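Local coordinates for uncharacterized protein (Legionella longbeachae NSW150, PDB 4JZA), which probably removes the 3-phosphate from phosphatidylinositol 3-phosphate, as a Legionella phosphoinositide phosphatase likely to act on lipids of the host, at residues A[344-349]-A[391-396]; A[375-380]-A[446-451]. All coordinates share one frame; numbering follows the deposited sequence.

Interaction 1 of 2, residues A[344-349]-A[391-396]; sequences TLPLPA and QQRHSD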
# COMPACT_ATOMS: atom_id res chain seq x y z
N THR A 344 -6.17 2.40 -5.43
CA THR A 344 -7.58 2.54 -5.13
C THR A 344 -8.23 3.82 -5.70
O THR A 344 -9.45 3.97 -5.66
CB THR A 344 -7.81 2.52 -3.61
OG1 THR A 344 -6.99 3.49 -2.98
CG2 THR A 344 -7.46 1.19 -3.06
N LEU A 345 -7.41 4.73 -6.24
CA LEU A 345 -7.92 5.96 -6.83
C LEU A 345 -7.56 5.93 -8.32
O LEU A 345 -6.52 5.41 -8.73
CB LEU A 345 -7.28 7.16 -6.16
CG LEU A 345 -7.42 7.26 -4.63
CD1 LEU A 345 -6.58 8.42 -4.11
CD2 LEU A 345 -8.86 7.51 -4.23
N PRO A 346 -8.44 6.48 -9.16
CA PRO A 346 -8.32 6.29 -10.59
C PRO A 346 -7.40 7.30 -11.26
O PRO A 346 -7.80 8.01 -12.15
CB PRO A 346 -9.76 6.43 -11.08
CG PRO A 346 -10.38 7.38 -10.12
CD PRO A 346 -9.69 7.18 -8.80
N LEU A 347 -6.17 7.32 -10.83
CA LEU A 347 -5.12 8.08 -11.49
C LEU A 347 -3.80 7.38 -11.27
O LEU A 347 -3.64 6.65 -10.34
CB LEU A 347 -5.05 9.50 -10.97
CG LEU A 347 -4.52 9.77 -9.56
CD1 LEU A 347 -4.39 11.27 -9.37
CD2 LEU A 347 -5.46 9.19 -8.54
N PRO A 348 -2.86 7.57 -12.15
CA PRO A 348 -1.65 6.72 -12.19
C PRO A 348 -0.67 6.88 -11.07
O PRO A 348 -0.41 8.00 -10.58
CB PRO A 348 -0.93 7.18 -13.45
CG PRO A 348 -1.89 8.01 -14.20
CD PRO A 348 -2.88 8.56 -13.24
N ALA A 349 -0.07 5.75 -10.74
CA ALA A 349 0.81 5.70 -9.61
C ALA A 349 2.19 5.61 -10.10
O ALA A 349 2.43 5.08 -11.19
CB ALA A 349 0.52 4.50 -8.73
N GLN A 391 -13.61 -0.54 -12.64
CA GLN A 391 -12.38 -1.17 -13.00
C GLN A 391 -11.89 -0.53 -14.27
O GLN A 391 -10.69 -0.31 -14.46
CB GLN A 391 -12.60 -2.66 -13.18
CG GLN A 391 -11.64 -3.47 -12.36
CD GLN A 391 -12.05 -4.89 -12.14
OE1 GLN A 391 -13.12 -5.14 -11.60
NE2 GLN A 391 -11.19 -5.83 -12.51
N GLN A 392 -12.86 -0.19 -15.13
CA GLN A 392 -12.60 0.48 -16.40
C GLN A 392 -12.36 1.99 -16.28
O GLN A 392 -11.72 2.59 -17.12
CB GLN A 392 -13.76 0.23 -17.37
CG GLN A 392 -13.92 -1.23 -17.77
CD GLN A 392 -15.09 -1.49 -18.74
OE1 GLN A 392 -15.51 -2.63 -18.92
NE2 GLN A 392 -15.63 -0.43 -19.35
N ARG A 393 -12.95 2.63 -15.29
CA ARG A 393 -12.68 4.05 -15.11
C ARG A 393 -11.20 4.17 -14.77
O ARG A 393 -10.55 5.07 -15.28
CB ARG A 393 -13.57 4.65 -14.02
CG ARG A 393 -13.13 5.99 -13.46
CD ARG A 393 -13.19 7.07 -14.48
NE ARG A 393 -12.53 8.26 -13.96
CZ ARG A 393 -13.08 9.11 -13.11
NH1 ARG A 393 -14.33 8.93 -12.70
NH2 ARG A 393 -12.41 10.17 -12.71
N HIS A 394 -10.67 3.27 -13.93
CA HIS A 394 -9.23 3.19 -13.64
C HIS A 394 -8.35 2.96 -14.89
O HIS A 394 -7.41 3.73 -15.16
CB HIS A 394 -8.95 2.11 -12.59
CG HIS A 394 -9.32 2.51 -11.21
ND1 HIS A 394 -8.39 2.83 -10.26
CD2 HIS A 394 -10.53 2.68 -10.62
CE1 HIS A 394 -9.00 3.15 -9.13
NE2 HIS A 394 -10.30 3.08 -9.33
N SER A 395 -8.63 1.90 -15.64
CA SER A 395 -7.81 1.61 -16.79
C SER A 395 -7.93 2.69 -17.86
O SER A 395 -6.93 3.18 -18.39
CB SER A 395 -8.09 0.21 -17.33
OG SER A 395 -9.40 0.10 -17.83
N ASP A 396 -9.15 3.15 -18.13
CA ASP A 396 -9.32 4.20 -19.16
C ASP A 396 -8.61 5.47 -18.75
O ASP A 396 -7.81 6.04 -19.51
CB ASP A 396 -10.81 4.59 -19.38
CG ASP A 396 -11.67 3.50 -20.06
OD1 ASP A 396 -11.18 2.67 -20.86
OD2 ASP A 396 -12.89 3.53 -19.78
O HOH W 1 -11.81 3.53 -6.91
O HOH W 2 -5.72 3.18 -10.60

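Interaction 2 of 2, residues A[375-380]-A[446-451]; sequences SSHIAT and KLARSA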
# COMPACT_ATOMS: atom_id res chain seq x y z
N SER A 375 5.05 4.20 -15.16
CA SER A 375 3.98 4.21 -14.18
C SER A 375 3.72 2.80 -13.68
O SER A 375 4.25 1.85 -14.20
CB SER A 375 2.71 4.83 -14.77
OG SER A 375 1.89 3.85 -15.38
N SER A 376 2.90 2.69 -12.65
CA SER A 376 2.34 1.41 -12.26
C SER A 376 1.35 0.98 -13.32
O SER A 376 0.79 1.81 -14.03
CB SER A 376 1.64 1.52 -10.91
OG SER A 376 2.56 1.82 -9.89
N HIS A 377 1.15 -0.32 -13.46
CA HIS A 377 0.32 -0.86 -14.51
C HIS A 377 -0.96 -0.04 -14.59
O HIS A 377 -1.44 0.35 -13.60
CB HIS A 377 -0.02 -2.33 -14.23
CG HIS A 377 -0.41 -3.09 -15.47
ND1 HIS A 377 -1.71 -3.17 -15.90
CD2 HIS A 377 0.34 -3.72 -16.40
CE1 HIS A 377 -1.75 -3.85 -17.03
NE2 HIS A 377 -0.52 -4.21 -17.34
N ILE A 378 -1.49 0.23 -15.77
CA ILE A 378 -2.69 1.08 -15.92
C ILE A 378 -3.95 0.50 -15.25
O ILE A 378 -4.86 1.22 -14.88
CB ILE A 378 -3.03 1.37 -17.40
CG1 ILE A 378 -3.07 0.08 -18.24
CG2 ILE A 378 -2.01 2.31 -18.03
CD1 ILE A 378 -3.87 0.24 -19.51
N ALA A 379 -3.97 -0.82 -15.09
CA ALA A 379 -5.11 -1.49 -14.47
C ALA A 379 -4.80 -1.69 -13.01
O ALA A 379 -3.62 -1.80 -12.61
CB ALA A 379 -5.37 -2.81 -15.13
N THR A 380 -5.83 -1.76 -12.18
CA THR A 380 -5.58 -1.83 -10.73
C THR A 380 -5.79 -3.23 -10.14
O THR A 380 -6.88 -3.76 -10.19
CB THR A 380 -6.35 -0.76 -9.97
OG1 THR A 380 -6.27 -1.03 -8.58
CG2 THR A 380 -7.81 -0.71 -10.41
N LYS A 446 -5.48 -8.58 -19.33
CA LYS A 446 -6.73 -8.42 -20.09
C LYS A 446 -7.32 -7.03 -19.92
O LYS A 446 -7.84 -6.46 -20.88
CB LYS A 446 -7.79 -9.43 -19.73
CG LYS A 446 -7.39 -10.88 -19.88
CD LYS A 446 -8.36 -11.74 -19.06
CE LYS A 446 -8.02 -13.21 -19.19
NZ LYS A 446 -8.64 -14.02 -18.10
N LEU A 447 -7.23 -6.48 -18.72
CA LEU A 447 -7.78 -5.15 -18.46
C LEU A 447 -7.12 -4.10 -19.31
O LEU A 447 -7.80 -3.17 -19.76
CB LEU A 447 -7.67 -4.77 -16.99
CG LEU A 447 -8.72 -5.54 -16.18
CD1 LEU A 447 -8.32 -5.61 -14.72
CD2 LEU A 447 -10.13 -4.98 -16.35
N ALA A 448 -5.83 -4.26 -19.57
CA ALA A 448 -5.10 -3.29 -20.41
C ALA A 448 -5.40 -3.40 -21.92
O ALA A 448 -5.45 -2.39 -22.62
CB ALA A 448 -3.60 -3.38 -20.14
N ARG A 449 -5.59 -4.64 -22.38
CA ARG A 449 -6.01 -4.91 -23.75
C ARG A 449 -7.31 -4.28 -24.04
O ARG A 449 -7.47 -3.60 -25.07
CB ARG A 449 -6.16 -6.41 -23.96
CG ARG A 449 -4.84 -7.16 -23.99
CD ARG A 449 -4.28 -7.19 -25.40
NE ARG A 449 -2.84 -7.42 -25.41
CZ ARG A 449 -2.11 -7.45 -26.52
NH1 ARG A 449 -2.67 -7.24 -27.70
NH2 ARG A 449 -0.80 -7.65 -26.42
N SER A 450 -8.27 -4.50 -23.14
CA SER A 450 -9.60 -3.92 -23.29
C SER A 450 -9.52 -2.41 -23.37
O SER A 450 -10.15 -1.82 -24.24
CB SER A 450 -10.50 -4.29 -22.11
OG SER A 450 -10.72 -5.69 -22.03
N ALA A 451 -8.74 -1.79 -22.48
CA ALA A 451 -8.63 -0.35 -22.44
C ALA A 451 -8.09 0.25 -23.72
O ALA A 451 -8.59 1.27 -24.18
CB ALA A 451 -7.75 0.07 -21.28

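Interaction 1 of 2, residues A[344-349]-A[391-396]
An inverse gamma turn centred on Pro346, in the loop leading to strand 352-359 of the mixed sheet, sits against His394 of helix 388-402; the CA atoms of Pro346 and His394 lie 4.4 Å apart. Their main contact is a CH-pi interaction. Pro346 CB stands 3.7 Å from the centroid of the His394 imidazole and 4° off the ring normal, so the pyrrolidine carbon is almost centred over one face. The histidine places CG beside its backbone N and anti to the carbonyl carbon (chi1 -75°), which carries the ring from the helix to the turn.

Both ring nitrogens reach the loop backbone through water in the ring plane. One water gives a proton to Thr344 O and lies 2.9 Å from His394 NE2; another donates to Leu345 O and lies 2.7 Å from His394 ND1. These two bridges would fix the ring's rotation under the proline. From the helix, the neighbouring Arg393 joins in: its chain bends at chi2 (66°), its CG 4.1 Å from Pro346 CB, while its charged end is paired with Glu177. Beyond that bend, Pro346 CG rests 4.2 Å above the Arg393 guanidinium plane, offset toward the rim.

Interaction 2 of 2, residues A[375-380]-A[446-451]
Ala379 and Leu447 bring the two backbones nearest, CA to CA 6.0 Å, where the loop leaving strand 365-374 of the mixed sheet passes beside helix 441-454. The contact is apolar and buried, a loop resting on Leu447, Ala448 and Ala451 of the helix. Three successive loop residues supply it. At Ala379 the match is methyl to methylene, CB lying 3.5 Å from Leu447 CB, with Leu447 CD1 flanking the same methyl.

Ile378 also points at the helix. Its CG1 takes the position between the backbone N and the carbonyl carbon (chi1 50°), and the extended chi2 then carries CD1 to the alanines one turn apart: 3.7 Å from Ala448 CB and 4.3 Å from Ala451 CB. Ala448 thus takes two partners, because His377 CE1 comes obliquely to the same methyl at 3.6 Å. That ring swings out with CG anti to its backbone N (chi1 -158°), and a weak bond from Ala379 N to its ND1, 3.4 Å long, helps to hold it.

Away from the helix, the backbone of His377 is hydrogen-bonded to that of Val551, just after strand 545-549, and Asn398 ND2 donates to Ile378 O. Within the helix, Ser450 OG lies 3.2 Å from Lys446 O, 38° out of the carbonyl plane, and shares that oxygen with Ser450 N.

In the fold
Interactions 1 and 2 have centres 9 Å apart and interlock, their segments alternating along the chain. The two loops join directly: Ser376 N lies 2.8 Å from Ala349 O, a probable hydrogen bond. At the other end of the loop, Thr380 CG2 packs 3.6 Å from His394 ND1. Helices 388-402 and 441-454 meet through Ser395 and Ala451, so the helical halves of the two contacts touch as well as the loops. The 375-380 loop also reaches the sequence CVSGKDR that follows strand 545-549, through Ser376 OG to Ser552 O; this CX5R pattern is probably the phosphate-binding loop, as in cysteine-dependent phosphatases, which would place interaction 2 next to the active site.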